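Local coordinates for protein alpha,alpha-trehalose-phosphate synthase (UDP-forming) (Burkholderia multivorans, PDB 5UOF) that belongs to glycosyltransferase family 20 and folds into the two facing alpha/beta domains of the GT-B architecture, at residues Thr78-Asp81 and Tyr82-Tyr86; Thr204-Ile207 and Glu208-Ile212; Phe335-Leu338 and Asp339-Pro342; Asn353-Met356 and Ala357-Arg360; Met429-Ala432 and Glu433-Arg437. All coordinates share one frame; numbering follows the deposited sequence.

Contact 1: Thr78-Asp81 and Tyr82-Tyr86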
loop_
_atom_site.group_PDB
_atom_site.type_symbol
_atom_site.label_atom_id
_atom_site.label_comp_id
_atom_site.label_asym_id
_atom_site.label_seq_id
_atom_site.Cartn_x
_atom_site.Cartn_y
_atom_site.Cartn_z
ATOM N N THR A 78 -11.420 8.727 31.245
ATOM C CA THR A 78 -12.797 9.138 31.011
ATOM C C THR A 78 -13.293 8.512 29.709
ATOM O O THR A 78 -12.520 7.959 28.929
ATOM C CB THR A 78 -12.926 10.661 30.937
ATOM O OG1 THR A 78 -12.200 11.152 29.801
ATOM C CG2 THR A 78 -12.411 11.318 32.215
ATOM N N ARG A 79 -14.608 8.594 29.478
ATOM C CA ARG A 79 -15.146 8.120 28.207
ATOM C C ARG A 79 -14.545 8.897 27.043
ATOM O O ARG A 79 -14.218 8.317 26.002
ATOM C CB ARG A 79 -16.672 8.227 28.196
ATOM C CG ARG A 79 -17.310 7.893 26.846
ATOM C CD ARG A 79 -17.060 6.449 26.446
ATOM N NE ARG A 79 -17.607 5.522 27.430
ATOM C CZ ARG A 79 -17.376 4.213 27.443
ATOM N NH1 ARG A 79 -16.599 3.658 26.521
ATOM N NH2 ARG A 79 -17.923 3.456 28.387
ATOM N N ARG A 80 -14.370 10.210 27.212
ATOM C CA ARG A 80 -13.764 11.013 26.156
ATOM C C ARG A 80 -12.321 10.600 25.909
ATOM O O ARG A 80 -11.889 10.501 24.756
ATOM C CB ARG A 80 -13.838 12.494 26.510
ATOM C CG ARG A 80 -13.024 13.398 25.593
ATOM C CD ARG A 80 -13.326 14.865 25.875
ATOM N NE ARG A 80 -12.627 15.769 24.964
ATOM C CZ ARG A 80 -11.622 16.567 25.321
ATOM N NH1 ARG A 80 -11.193 16.581 26.579
ATOM N NH2 ARG A 80 -11.050 17.355 24.418
ATOM N N ASP A 81 -11.557 10.364 26.980
ATOM C CA ASP A 81 -10.181 9.903 26.817
ATOM C C ASP A 81 -10.136 8.513 26.188
ATOM O O ASP A 81 -9.319 8.256 25.295
ATOM C CB ASP A 81 -9.459 9.901 28.165
ATOM C CG ASP A 81 -9.181 11.303 28.685
ATOM O OD1 ASP A 81 -9.318 12.272 27.905
ATOM O OD2 ASP A 81 -8.823 11.432 29.871
ATOM N N TYR A 82 -11.006 7.606 26.641
ATOM C CA TYR A 82 -11.066 6.274 26.045
ATOM C C TYR A 82 -11.363 6.350 24.554
ATOM O O TYR A 82 -10.729 5.659 23.750
ATOM C CB TYR A 82 -12.126 5.414 26.742
ATOM C CG TYR A 82 -12.266 4.045 26.110
ATOM C CD1 TYR A 82 -11.486 2.978 26.545
ATOM C CD2 TYR A 82 -13.160 3.822 25.063
ATOM C CE1 TYR A 82 -11.600 1.725 25.965
ATOM C CE2 TYR A 82 -13.275 2.576 24.473
ATOM C CZ TYR A 82 -12.492 1.531 24.928
ATOM O OH TYR A 82 -12.602 0.287 24.349
ATOM N N ASP A 83 -12.348 7.167 24.170
ATOM C CA ASP A 83 -12.716 7.245 22.758
ATOM C C ASP A 83 -11.572 7.793 21.918
ATOM O O ASP A 83 -11.284 7.269 20.836
ATOM C CB ASP A 83 -13.971 8.099 22.578
ATOM C CG ASP A 83 -15.241 7.385 23.030
ATOM O OD1 ASP A 83 -15.213 6.147 23.204
ATOM O OD2 ASP A 83 -16.274 8.066 23.203
ATOM N N GLN A 84 -10.904 8.846 22.395
ATOM C CA GLN A 84 -9.822 9.448 21.618
ATOM C C GLN A 84 -8.593 8.551 21.533
ATOM O O GLN A 84 -7.804 8.686 20.589
ATOM C CB GLN A 84 -9.450 10.811 22.214
ATOM C CG GLN A 84 -10.582 11.828 22.121
ATOM C CD GLN A 84 -10.177 13.229 22.553
ATOM O OE1 GLN A 84 -9.286 13.402 23.385
ATOM N NE2 GLN A 84 -10.837 14.237 21.988
ATOM N N TYR A 85 -8.417 7.636 22.489
ATOM C CA TYR A 85 -7.292 6.714 22.511
ATOM C C TYR A 85 -7.578 5.451 21.702
ATOM O O TYR A 85 -6.731 5.017 20.923
ATOM C CB TYR A 85 -6.948 6.359 23.962
ATOM C CG TYR A 85 -5.656 5.585 24.180
ATOM C CD1 TYR A 85 -5.574 4.220 23.899
ATOM C CD2 TYR A 85 -4.533 6.210 24.716
ATOM C CE1 TYR A 85 -4.396 3.502 24.128
ATOM C CE2 TYR A 85 -3.355 5.508 24.942
ATOM C CZ TYR A 85 -3.292 4.155 24.657
ATOM O OH TYR A 85 -2.122 3.460 24.898
ATOM N N TYR A 86 -8.764 4.855 21.867
ATOM C CA TYR A 86 -9.069 3.556 21.269
ATOM C C TYR A 86 -10.056 3.596 20.107
ATOM O O TYR A 86 -10.111 2.628 19.338
ATOM C CB TYR A 86 -9.629 2.600 22.331
ATOM C CG TYR A 86 -8.593 2.164 23.335
ATOM C CD1 TYR A 86 -7.579 1.286 22.969
ATOM C CD2 TYR A 86 -8.628 2.632 24.645
ATOM C CE1 TYR A 86 -6.621 0.881 23.884
ATOM C CE2 TYR A 86 -7.673 2.232 25.574
ATOM C CZ TYR A 86 -6.675 1.354 25.183
ATOM O OH TYR A 86 -5.722 0.959 26.090
HETATM O O HOH W 1 -17.076 4.333 23.963
#
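Asp81 and Tyr85 lie one turn apart on the packed face of helix 79-86, and Tyr85 N donates to Asp81 O at 3.0 Å. The Asp81 carboxylate forms a salt bridge to Arg117 of helix 109-127, whose NH2 also donates to Gln84 OE1, while Tyr85 OH is bonded to Asn17. This side is thus fixed by polar bonds as well as by packing on Val118, Met121 and Leu122. The helix starts with an N-cap: Thr78 OG1 accepts from Asp81 N at 3.0 Å, and the first i to i+4 backbone bond runs from Tyr82 N to Thr78 O at 2.8 Å. It follows strand 70-77 of the large mixed sheet in this GT-B protein. The other side is looser. Arg79, bent at chi2 (63°) and chi3 (60°), brings its guanidinium alongside Tyr82, Arg79 NH1 standing 3.7 Å from Tyr82 CD2 with the two planes 77° apart. The same NH1 stays 4.4 Å from Asp83 OD1, beyond a salt bridge; a water donates to Asp83 OD1 at 2.7 Å and accepts a weak bond from Arg79 NH1. Arg80 is extended and exposed, with the Gln84 amide over one guanidinium face, Gln84 NE2 being 3.8 Å from Arg80 NE.

Contact 2: Thr204-Ile207 and Glu208-Ile212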
loop_
_atom_site.group_PDB
_atom_site.type_symbol
_atom_site.label_atom_id
_atom_site.label_comp_id
_atom_site.label_asym_id
_atom_site.label_seq_id
_atom_site.Cartn_x
_atom_site.Cartn_y
_atom_site.Cartn_z
ATOM N N THR A 204 13.850 3.871 7.896
ATOM C CA THR A 204 15.101 4.455 7.425
ATOM C C THR A 204 14.929 5.078 6.044
ATOM O O THR A 204 15.438 6.175 5.782
ATOM C CB THR A 204 16.195 3.382 7.408
ATOM O OG1 THR A 204 16.369 2.876 8.737
ATOM C CG2 THR A 204 17.508 3.964 6.943
ATOM N N ASP A 205 14.207 4.391 5.155
ATOM C CA ASP A 205 13.934 4.931 3.827
ATOM C C ASP A 205 13.231 6.278 3.910
ATOM O O ASP A 205 13.566 7.204 3.167
ATOM C CB ASP A 205 13.073 3.960 3.019
ATOM C CG ASP A 205 13.871 2.802 2.437
ATOM O OD1 ASP A 205 15.117 2.828 2.492
ATOM O OD2 ASP A 205 13.233 1.862 1.915
ATOM N N TYR A 206 12.234 6.393 4.787
ATOM C CA TYR A 206 11.537 7.666 4.934
ATOM C C TYR A 206 12.515 8.767 5.318
ATOM O O TYR A 206 12.535 9.840 4.704
ATOM C CB TYR A 206 10.420 7.548 5.979
ATOM C CG TYR A 206 9.525 8.781 6.062
ATOM C CD1 TYR A 206 9.908 9.903 6.793
ATOM C CD2 TYR A 206 8.286 8.811 5.426
ATOM C CE1 TYR A 206 9.089 11.018 6.868
ATOM C CE2 TYR A 206 7.468 9.931 5.494
ATOM C CZ TYR A 206 7.877 11.029 6.218
ATOM O OH TYR A 206 7.072 12.142 6.292
ATOM N N ILE A 207 13.347 8.503 6.330
ATOM C CA ILE A 207 14.274 9.517 6.840
ATOM C C ILE A 207 15.275 9.919 5.762
ATOM O O ILE A 207 15.502 11.109 5.511
ATOM C CB ILE A 207 14.996 8.985 8.094
ATOM C CG1 ILE A 207 14.003 8.716 9.228
ATOM C CG2 ILE A 207 16.111 9.940 8.517
ATOM C CD1 ILE A 207 13.482 9.951 9.868
ATOM N N GLU A 208 15.893 8.927 5.112
ATOM C CA GLU A 208 16.984 9.212 4.181
ATOM C C GLU A 208 16.470 9.809 2.877
ATOM O O GLU A 208 16.956 10.852 2.423
ATOM C CB GLU A 208 17.778 7.931 3.902
ATOM C CG GLU A 208 18.603 7.482 5.089
ATOM C CD GLU A 208 19.357 6.194 4.820
ATOM O OE1 GLU A 208 18.815 5.313 4.119
ATOM O OE2 GLU A 208 20.495 6.069 5.310
ATOM N N ARG A 209 15.483 9.162 2.260
ATOM C CA ARG A 209 15.073 9.567 0.923
ATOM C C ARG A 209 14.272 10.856 0.921
ATOM O O ARG A 209 14.206 11.527 -0.111
ATOM C CB ARG A 209 14.284 8.439 0.266
ATOM C CG ARG A 209 15.161 7.221 0.072
ATOM C CD ARG A 209 14.414 6.051 -0.485
ATOM N NE ARG A 209 15.351 5.035 -0.949
ATOM C CZ ARG A 209 14.975 3.921 -1.560
ATOM N NH1 ARG A 209 13.690 3.704 -1.773
ATOM N NH2 ARG A 209 15.887 3.045 -1.973
ATOM N N ARG A 210 13.672 11.229 2.043
ATOM C CA ARG A 210 12.970 12.500 2.118
ATOM C C ARG A 210 13.835 13.617 2.687
ATOM O O ARG A 210 13.322 14.712 2.944
ATOM C CB ARG A 210 11.689 12.334 2.929
ATOM C CG ARG A 210 10.733 11.381 2.280
ATOM C CD ARG A 210 9.513 11.205 3.111
ATOM N NE ARG A 210 8.814 12.468 3.307
ATOM C CZ ARG A 210 7.946 12.983 2.442
ATOM N NH1 ARG A 210 7.681 12.341 1.310
ATOM N NH2 ARG A 210 7.351 14.143 2.711
ATOM N N GLY A 211 15.133 13.375 2.866
ATOM C CA GLY A 211 16.032 14.426 3.302
ATOM C C GLY A 211 15.863 14.845 4.742
ATOM O O GLY A 211 16.256 15.954 5.108
ATOM N N ILE A 212 15.285 13.986 5.576
ATOM C CA ILE A 212 15.079 14.327 6.980
ATOM C C ILE A 212 16.342 14.093 7.796
ATOM O O ILE A 212 16.641 14.847 8.730
ATOM C CB ILE A 212 13.886 13.526 7.517
ATOM C CG1 ILE A 212 12.634 14.004 6.799
ATOM C CG2 ILE A 212 13.745 13.663 9.039
ATOM C CD1 ILE A 212 11.521 13.110 6.979
HETATM O O HOH W 2 17.227 4.515 2.204
HETATM O O HOH W 3 8.526 14.707 5.298
#
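This local contact is the C-terminal end of helix 197-209, closed by a Schellman motif before the chain turns into strand 213-215 at the edge of the mixed sheet. Ile212 N reaches back to Ile207 O at 2.9 Å, Gly211 N bonds Glu208 O at 3.1 Å, and Gly211 takes the positive phi (72°) of the C-prime position. Ile212 then packs CG2 on Ile207 CD1 and sets CD1 against the Tyr206 ring. Upstream, Asp205 and Arg209 run side by side, carboxylate and guanidinium planes stacked within 2° of parallel; OD1 lies over the guanidinium face, offset toward its rim, so no N-H is aimed at it. Instead, Asp205 OD2 is salt-bridged to Arg209 NH1 of the second subunit, and Arg209 NH1 to Asp205 OD2 of that subunit. Tyr206 OH is hydrogen-bonded to His179, and a water links the same hydroxyl to Arg210 NH2. Arg210, bent at chi3, lays CD over the Tyr206 ring in a CH-pi contact, 3.4 Å from the centroid and 12° off the normal.

Contact 3: Phe335-Leu338 and Asp339-Pro342. With EDO (1,2-ethanediol), chain N.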
loop_
_atom_site.group_PDB
_atom_site.type_symbol
_atom_site.label_atom_id
_atom_site.label_comp_id
_atom_site.label_asym_id
_atom_site.label_seq_id
_atom_site.Cartn_x
_atom_site.Cartn_y
_atom_site.Cartn_z
ATOM N N PHE A 335 -20.119 -28.832 0.741
ATOM C CA PHE A 335 -19.352 -30.054 0.942
ATOM C C PHE A 335 -19.814 -30.927 2.100
ATOM O O PHE A 335 -19.360 -32.074 2.191
ATOM C CB PHE A 335 -17.866 -29.717 1.153
ATOM C CG PHE A 335 -17.174 -29.215 -0.089
ATOM C CD1 PHE A 335 -17.115 -30.003 -1.233
ATOM C CD2 PHE A 335 -16.586 -27.960 -0.109
ATOM C CE1 PHE A 335 -16.487 -29.543 -2.380
ATOM C CE2 PHE A 335 -15.955 -27.493 -1.253
ATOM C CZ PHE A 335 -15.901 -28.292 -2.387
ATOM N N SER A 336 -20.676 -30.442 2.995
ATOM C CA SER A 336 -20.922 -31.218 4.208
ATOM C C SER A 336 -21.640 -32.527 3.906
ATOM O O SER A 336 -22.352 -32.668 2.906
ATOM C CB SER A 336 -21.732 -30.421 5.236
ATOM O OG SER A 336 -23.003 -30.076 4.742
ATOM N N GLN A 337 -21.427 -33.495 4.790
ATOM C CA GLN A 337 -22.113 -34.774 4.740
ATOM C C GLN A 337 -22.703 -35.055 6.120
ATOM O O GLN A 337 -22.486 -34.307 7.081
ATOM C CB GLN A 337 -21.164 -35.896 4.279
ATOM C CG GLN A 337 -20.549 -35.657 2.887
ATOM C CD GLN A 337 -21.577 -35.688 1.747
ATOM O OE1 GLN A 337 -22.688 -36.207 1.902
ATOM N NE2 GLN A 337 -21.203 -35.130 0.598
ATOM N N LEU A 338 -23.450 -36.158 6.197
ATOM C CA LEU A 338 -24.167 -36.536 7.410
ATOM C C LEU A 338 -23.297 -36.446 8.655
ATOM O O LEU A 338 -23.767 -36.040 9.723
ATOM C CB LEU A 338 -24.699 -37.957 7.264
ATOM C CG LEU A 338 -26.208 -38.134 7.269
ATOM C CD1 LEU A 338 -26.498 -39.604 7.435
ATOM C CD2 LEU A 338 -26.831 -37.317 8.386
ATOM N N ASP A 339 -22.031 -36.840 8.555
ATOM C CA ASP A 339 -21.181 -36.807 9.738
ATOM C C ASP A 339 -19.934 -35.960 9.518
ATOM O O ASP A 339 -18.890 -36.227 10.112
ATOM C CB ASP A 339 -20.804 -38.220 10.185
ATOM C CG ASP A 339 -19.849 -38.898 9.228
ATOM O OD1 ASP A 339 -19.764 -38.466 8.059
ATOM O OD2 ASP A 339 -19.185 -39.869 9.658
ATOM N N TRP A 340 -20.023 -34.923 8.687
ATOM C CA TRP A 340 -18.849 -34.095 8.432
ATOM C C TRP A 340 -19.254 -32.643 8.244
ATOM O O TRP A 340 -19.998 -32.329 7.307
ATOM C CB TRP A 340 -18.089 -34.586 7.208
ATOM C CG TRP A 340 -16.868 -33.774 6.900
ATOM C CD1 TRP A 340 -15.873 -33.410 7.772
ATOM C CD2 TRP A 340 -16.501 -33.250 5.624
ATOM N NE1 TRP A 340 -14.909 -32.693 7.104
ATOM C CE2 TRP A 340 -15.277 -32.575 5.785
ATOM C CE3 TRP A 340 -17.096 -33.282 4.356
ATOM C CZ2 TRP A 340 -14.627 -31.940 4.722
ATOM C CZ3 TRP A 340 -16.451 -32.648 3.298
ATOM C CH2 TRP A 340 -15.231 -31.985 3.488
ATOM N N THR A 341 -18.753 -31.773 9.138
ATOM C CA THR A 341 -18.789 -30.324 8.977
ATOM C C THR A 341 -17.421 -29.874 8.467
ATOM O O THR A 341 -16.438 -29.954 9.219
ATOM C CB THR A 341 -19.126 -29.636 10.313
ATOM O OG1 THR A 341 -20.493 -29.900 10.666
ATOM C CG2 THR A 341 -18.925 -28.122 10.225
ATOM N N PRO A 342 -17.292 -29.451 7.200
ATOM C CA PRO A 342 -15.960 -29.076 6.680
ATOM C C PRO A 342 -15.270 -27.965 7.461
ATOM O O PRO A 342 -14.061 -28.062 7.732
ATOM C CB PRO A 342 -16.265 -28.647 5.237
ATOM C CG PRO A 342 -17.484 -29.453 4.863
ATOM C CD PRO A 342 -18.292 -29.611 6.130
HETATM C C1 EDO N . -21.337 -33.389 11.336
HETATM O O1 EDO N . -21.863 -32.189 10.751
HETATM C C2 EDO N . -21.872 -33.550 12.753
HETATM O O2 EDO N . -21.563 -32.366 13.495
#
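Phe335, last residue of helix 314-335, puts CB against two residues of the returning chain: Trp340 CZ3 at 3.9 Å and Pro342 CG at 3.7 Å. Its phenyl ring leads away from them to Leu291 and Ala292 of helix 280-293, while its carbonyl O lies obliquely 3.2 Å from Trp340 CZ3. Trp340, its CG swung opposite the backbone N (chi1 -180°), lays its indole over Pro342, whose CG is 3.5 Å above the ring plane, toward the rim. Ser336 leaves the helical conformation; CB packs on Pro342 CD at 3.6 Å, and OG turns back to bond Asn332 O in the preceding helical turn. Gln337 pairs with Trp340 in a single antiparallel bridge of the hydrogen-bonded type, closing a tight turn over Leu338 and Asp339 between the helix and edge strand 343-346 of the parallel sheet. The two bonds differ: Gln337 N meets Trp340 O in the carbonyl plane, on a lone pair, at 3.1 Å, whereas Trp340 N stands well above the carbonyl plane of Gln337 O at 3.0 Å. Leu338 and Asp339 occupy the exposed tip; beside it lies a 1,2-ethanediol, probably from the crystallisation liquor, whose O1 shares a 2.7 Å hydrogen bond with Thr341 OG1.

Contact 4: Asn353-Met356 and Ala357-Arg360. With NA (sodium ion), chain C.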
loop_
_atom_site.group_PDB
_atom_site.type_symbol
_atom_site.label_atom_id
_atom_site.label_comp_id
_atom_site.label_asym_id
_atom_site.label_seq_id
_atom_site.Cartn_x
_atom_site.Cartn_y
_atom_site.Cartn_z
ATOM N N ASN A 353 -3.529 -22.737 27.024
ATOM C CA ASN A 353 -2.879 -24.044 26.980
ATOM C C ASN A 353 -3.730 -25.071 26.249
ATOM O O ASN A 353 -3.189 -26.028 25.678
ATOM C CB ASN A 353 -2.547 -24.517 28.388
ATOM C CG ASN A 353 -1.370 -23.782 28.973
ATOM O OD1 ASN A 353 -0.791 -22.906 28.327
ATOM N ND2 ASN A 353 -1.003 -24.129 30.199
ATOM N N LEU A 354 -5.055 -24.899 26.268
ATOM C CA LEU A 354 -5.922 -25.736 25.445
ATOM C C LEU A 354 -5.636 -25.532 23.961
ATOM O O LEU A 354 -5.561 -26.501 23.196
ATOM C CB LEU A 354 -7.387 -25.430 25.764
ATOM C CG LEU A 354 -8.441 -26.488 25.450
ATOM C CD1 LEU A 354 -8.197 -27.746 26.275
ATOM C CD2 LEU A 354 -9.837 -25.940 25.698
ATOM N N LEU A 355 -5.484 -24.270 23.530
ATOM C CA LEU A 355 -5.142 -24.008 22.136
ATOM C C LEU A 355 -3.846 -24.707 21.754
ATOM O O LEU A 355 -3.728 -25.244 20.645
ATOM C CB LEU A 355 -5.014 -22.504 21.872
ATOM C CG LEU A 355 -6.266 -21.632 21.972
ATOM C CD1 LEU A 355 -5.919 -20.196 21.600
ATOM C CD2 LEU A 355 -7.380 -22.166 21.082
ATOM N N MET A 356 -2.856 -24.698 22.652
ATOM C CA MET A 356 -1.603 -25.379 22.338
ATOM C C MET A 356 -1.835 -26.876 22.157
ATOM O O MET A 356 -1.277 -27.493 21.238
ATOM C CB MET A 356 -0.552 -25.120 23.424
ATOM C CG MET A 356 -0.308 -23.623 23.750
ATOM S SD MET A 356 0.099 -22.636 22.287
ATOM C CE MET A 356 -0.086 -20.977 22.928
ATOM N N ALA A 357 -2.674 -27.473 23.014
ATOM C CA ALA A 357 -3.018 -28.883 22.842
ATOM C C ALA A 357 -3.759 -29.121 21.527
ATOM O O ALA A 357 -3.547 -30.152 20.874
ATOM C CB ALA A 357 -3.841 -29.378 24.036
ATOM N N PHE A 358 -4.628 -28.186 21.117
ATOM C CA PHE A 358 -5.260 -28.315 19.803
ATOM C C PHE A 358 -4.214 -28.239 18.699
ATOM O O PHE A 358 -4.274 -28.993 17.720
ATOM C CB PHE A 358 -6.304 -27.217 19.566
ATOM C CG PHE A 358 -7.462 -27.216 20.528
ATOM C CD1 PHE A 358 -7.825 -28.341 21.243
ATOM C CD2 PHE A 358 -8.210 -26.051 20.689
ATOM C CE1 PHE A 358 -8.912 -28.304 22.119
ATOM C CE2 PHE A 358 -9.284 -26.006 21.552
ATOM C CZ PHE A 358 -9.632 -27.128 22.279
ATOM N N PHE A 359 -3.275 -27.290 18.814
ATOM C CA PHE A 359 -2.207 -27.208 17.823
ATOM C C PHE A 359 -1.435 -28.516 17.755
ATOM O O PHE A 359 -1.113 -29.008 16.667
ATOM C CB PHE A 359 -1.236 -26.072 18.164
ATOM C CG PHE A 359 -1.811 -24.687 18.030
ATOM C CD1 PHE A 359 -2.924 -24.441 17.248
ATOM C CD2 PHE A 359 -1.214 -23.625 18.704
ATOM C CE1 PHE A 359 -3.431 -23.149 17.126
ATOM C CE2 PHE A 359 -1.709 -22.343 18.586
ATOM C CZ PHE A 359 -2.823 -22.101 17.806
ATOM N N ARG A 360 -1.113 -29.090 18.908
ATOM C CA ARG A 360 -0.307 -30.305 18.886
ATOM C C ARG A 360 -1.049 -31.442 18.192
ATOM O O ARG A 360 -0.445 -32.222 17.452
ATOM C CB ARG A 360 0.097 -30.708 20.303
ATOM C CG ARG A 360 1.125 -31.866 20.344
ATOM C CD ARG A 360 1.646 -32.010 21.773
ATOM N NE ARG A 360 2.744 -32.973 21.964
ATOM C CZ ARG A 360 4.037 -32.645 22.037
ATOM N NH1 ARG A 360 4.427 -31.383 21.898
ATOM N NH2 ARG A 360 4.951 -33.582 22.275
HETATM NA NA NA C . 0.598 -31.988 15.342
HETATM O O HOH W 4 2.324 -33.181 16.585
HETATM O O HOH W 5 1.063 -33.716 13.547
#
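Phe358 leans back on the preceding turn of helix 352-361. Its CB lies 3.4 Å from Leu355 O; with CG held anti to the carbonyl carbon (chi1 -62°), Phe358 CG and CD1 meet Leu354 O at 3.4 and 3.5 Å. That oxygen sits over one ring face, offset toward the rim, and also accepts the backbone bond from Phe358 N at 2.8 Å. Further out, CD2 touches Leu355 CD2 at 4.0 Å, and CZ at the tip points to the Leu354 side chain, which is modelled in two conformations, so how closely they meet is doubtful. Phe359 repeats the pattern one residue on: Leu355 O covers a ring face, while Met356 runs alongside, its SD obliquely placed 5.0 Å from the ring centroid in a Met-aromatic contact. At the C-terminal end, Arg360 O binds a sodium ion at 2.4 Å together with Ser362 O, Gln385 OE1 and two waters. Leu354, Ala357 and Phe358 pack on helix 253-262, Met356 spans helices 239-248 and 376-384, and Phe359 meets Tyr381 of the latter edge-to-face.

Contact 5: Met429-Ala432 and Glu433-Arg437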
loop_
_atom_site.group_PDB
_atom_site.type_symbol
_atom_site.label_atom_id
_atom_site.label_comp_id
_atom_site.label_asym_id
_atom_site.label_seq_id
_atom_site.Cartn_x
_atom_site.Cartn_y
_atom_site.Cartn_z
ATOM N N MET A 429 2.267 -34.297 3.408
ATOM C CA MET A 429 3.722 -34.201 3.447
ATOM C C MET A 429 4.334 -35.395 4.179
ATOM O O MET A 429 3.901 -35.726 5.296
ATOM C CB MET A 429 4.162 -32.895 4.117
ATOM C CG MET A 429 5.651 -32.638 3.934
ATOM S SD MET A 429 6.178 -31.087 4.658
ATOM C CE MET A 429 5.469 -29.892 3.506
ATOM N N PRO A 430 5.324 -36.072 3.585
ATOM C CA PRO A 430 5.970 -37.193 4.277
ATOM C C PRO A 430 6.606 -36.747 5.583
ATOM O O PRO A 430 7.082 -35.619 5.709
ATOM C CB PRO A 430 7.037 -37.661 3.282
ATOM C CG PRO A 430 6.501 -37.242 1.936
ATOM C CD PRO A 430 5.809 -35.922 2.199
ATOM N N LEU A 431 6.638 -37.681 6.535
ATOM C CA LEU A 431 7.176 -37.415 7.869
ATOM C C LEU A 431 8.580 -36.822 7.824
ATOM O O LEU A 431 8.892 -35.884 8.571
ATOM C CB LEU A 431 7.188 -38.717 8.668
ATOM C CG LEU A 431 7.835 -38.608 10.047
ATOM C CD1 LEU A 431 7.022 -37.653 10.953
ATOM C CD2 LEU A 431 8.000 -39.986 10.686
ATOM N N ALA A 432 9.458 -37.380 6.977
ATOM C CA ALA A 432 10.842 -36.923 6.976
ATOM C C ALA A 432 10.931 -35.440 6.641
ATOM O O ALA A 432 11.680 -34.697 7.284
ATOM C CB ALA A 432 11.676 -37.762 6.004
ATOM N N GLU A 433 10.173 -34.991 5.633
ATOM C CA GLU A 433 10.165 -33.567 5.305
ATOM C C GLU A 433 9.483 -32.745 6.400
ATOM O O GLU A 433 9.945 -31.644 6.750
ATOM C CB GLU A 433 9.487 -33.352 3.941
ATOM C CG GLU A 433 9.567 -31.883 3.493
ATOM C CD GLU A 433 8.814 -31.596 2.191
ATOM O OE1 GLU A 433 8.640 -30.397 1.871
ATOM O OE2 GLU A 433 8.403 -32.548 1.494
ATOM N N ARG A 434 8.391 -33.258 6.969
ATOM C CA ARG A 434 7.743 -32.519 8.047
ATOM C C ARG A 434 8.711 -32.297 9.199
ATOM O O ARG A 434 8.752 -31.210 9.790
ATOM C CB ARG A 434 6.500 -33.259 8.544
ATOM C CG ARG A 434 5.367 -33.262 7.521
ATOM C CD ARG A 434 4.064 -33.774 8.115
ATOM N NE ARG A 434 4.016 -35.237 8.239
ATOM C CZ ARG A 434 3.995 -35.901 9.389
ATOM N NH1 ARG A 434 4.049 -35.255 10.559
ATOM N NH2 ARG A 434 3.910 -37.225 9.367
ATOM N N GLN A 435 9.527 -33.309 9.504
ATOM C CA GLN A 435 10.478 -33.176 10.604
ATOM C C GLN A 435 11.609 -32.224 10.248
ATOM O O GLN A 435 12.061 -31.449 11.097
ATOM C CB GLN A 435 11.033 -34.549 10.987
ATOM C CG GLN A 435 10.021 -35.413 11.717
ATOM C CD GLN A 435 10.549 -36.798 12.033
ATOM O OE1 GLN A 435 11.179 -37.457 11.196
ATOM N NE2 GLN A 435 10.285 -37.252 13.245
ATOM N N ALA A 436 12.093 -32.275 9.003
ATOM C CA ALA A 436 13.149 -31.356 8.599
ATOM C C ALA A 436 12.672 -29.918 8.727
ATOM O O ALA A 436 13.367 -29.069 9.300
ATOM C CB ALA A 436 13.603 -31.658 7.167
ATOM N N ARG A 437 11.462 -29.636 8.232
ATOM C CA ARG A 437 10.919 -28.280 8.324
ATOM C C ARG A 437 10.656 -27.883 9.770
ATOM O O ARG A 437 10.929 -26.739 10.173
ATOM C CB ARG A 437 9.633 -28.179 7.508
ATOM C CG ARG A 437 9.849 -28.331 6.013
ATOM C CD ARG A 437 8.533 -28.368 5.275
ATOM N NE ARG A 437 8.781 -28.274 3.838
ATOM C CZ ARG A 437 8.966 -27.128 3.187
ATOM N NH1 ARG A 437 8.900 -25.963 3.831
ATOM N NH2 ARG A 437 9.217 -27.145 1.887
#
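Met429 and Pro430 are still extended (psi 129° and 150°) before the chain coils into helix 431-447, whose first i to i+4 bond joins Arg434 N to Pro430 O at 3.0 Å. Pro430 thus stands at the N-cap of a helix that follows helix 416-428 after a short break, beside the parallel sheet of this GT-B domain. Arg434 reaches back along the start of the helix. Bent at chi3 (-78°), it turns NE to Met429 O, 3.0 Å away and in the guanidinium plane, so the side chain ties down a carbonyl just ahead of the helix. Leu431 CD1 lies over one face of the same guanidinium, 3.5 Å from Arg434 NH2, while NH1 carries a salt bridge to Asp389 and a hydrogen bond to Pro390 O. Gln435 runs across Leu431, its amide carbon CD 3.8 Å from Leu431 CG, and its NE2 bonds Pro387 O.

On the buried side Met429, packed on Val392 and Leu409 of neighbouring strands, passes Arg434 in the opposite direction, CB to CG, and lays its thioether against both Glu433 and Arg437. SD is 3.6 Å from both Glu433 CD and Arg437 CD. Glu433 OE1 is also paired with Arg425; its bridge to Arg437 is made on the anti side of the carboxylate, with Arg437 NE donating to OE1 at 2.9 Å.

How the contacts relate
The five contacts follow one another along the chain without touching. Contacts 1 and 2 belong to the part built round the mixed sheet, contacts 3, 4 and 5 to the part built round the six-stranded parallel sheet, so together they sample both halves of the GT-B fold. Centres of contacts 2 and 3 are about 55 Å apart, on opposite sides of the chain's centre. The closest pair is contacts 4 and 5, with nearest atoms about 9 Å apart: the sodium ion bound by Arg360 in contact 4 lies about 7 Å from the nearest atom of the Arg434 side chain of contact 5. Contact 2 alone reaches the second subunit, through Asp205 and Arg209.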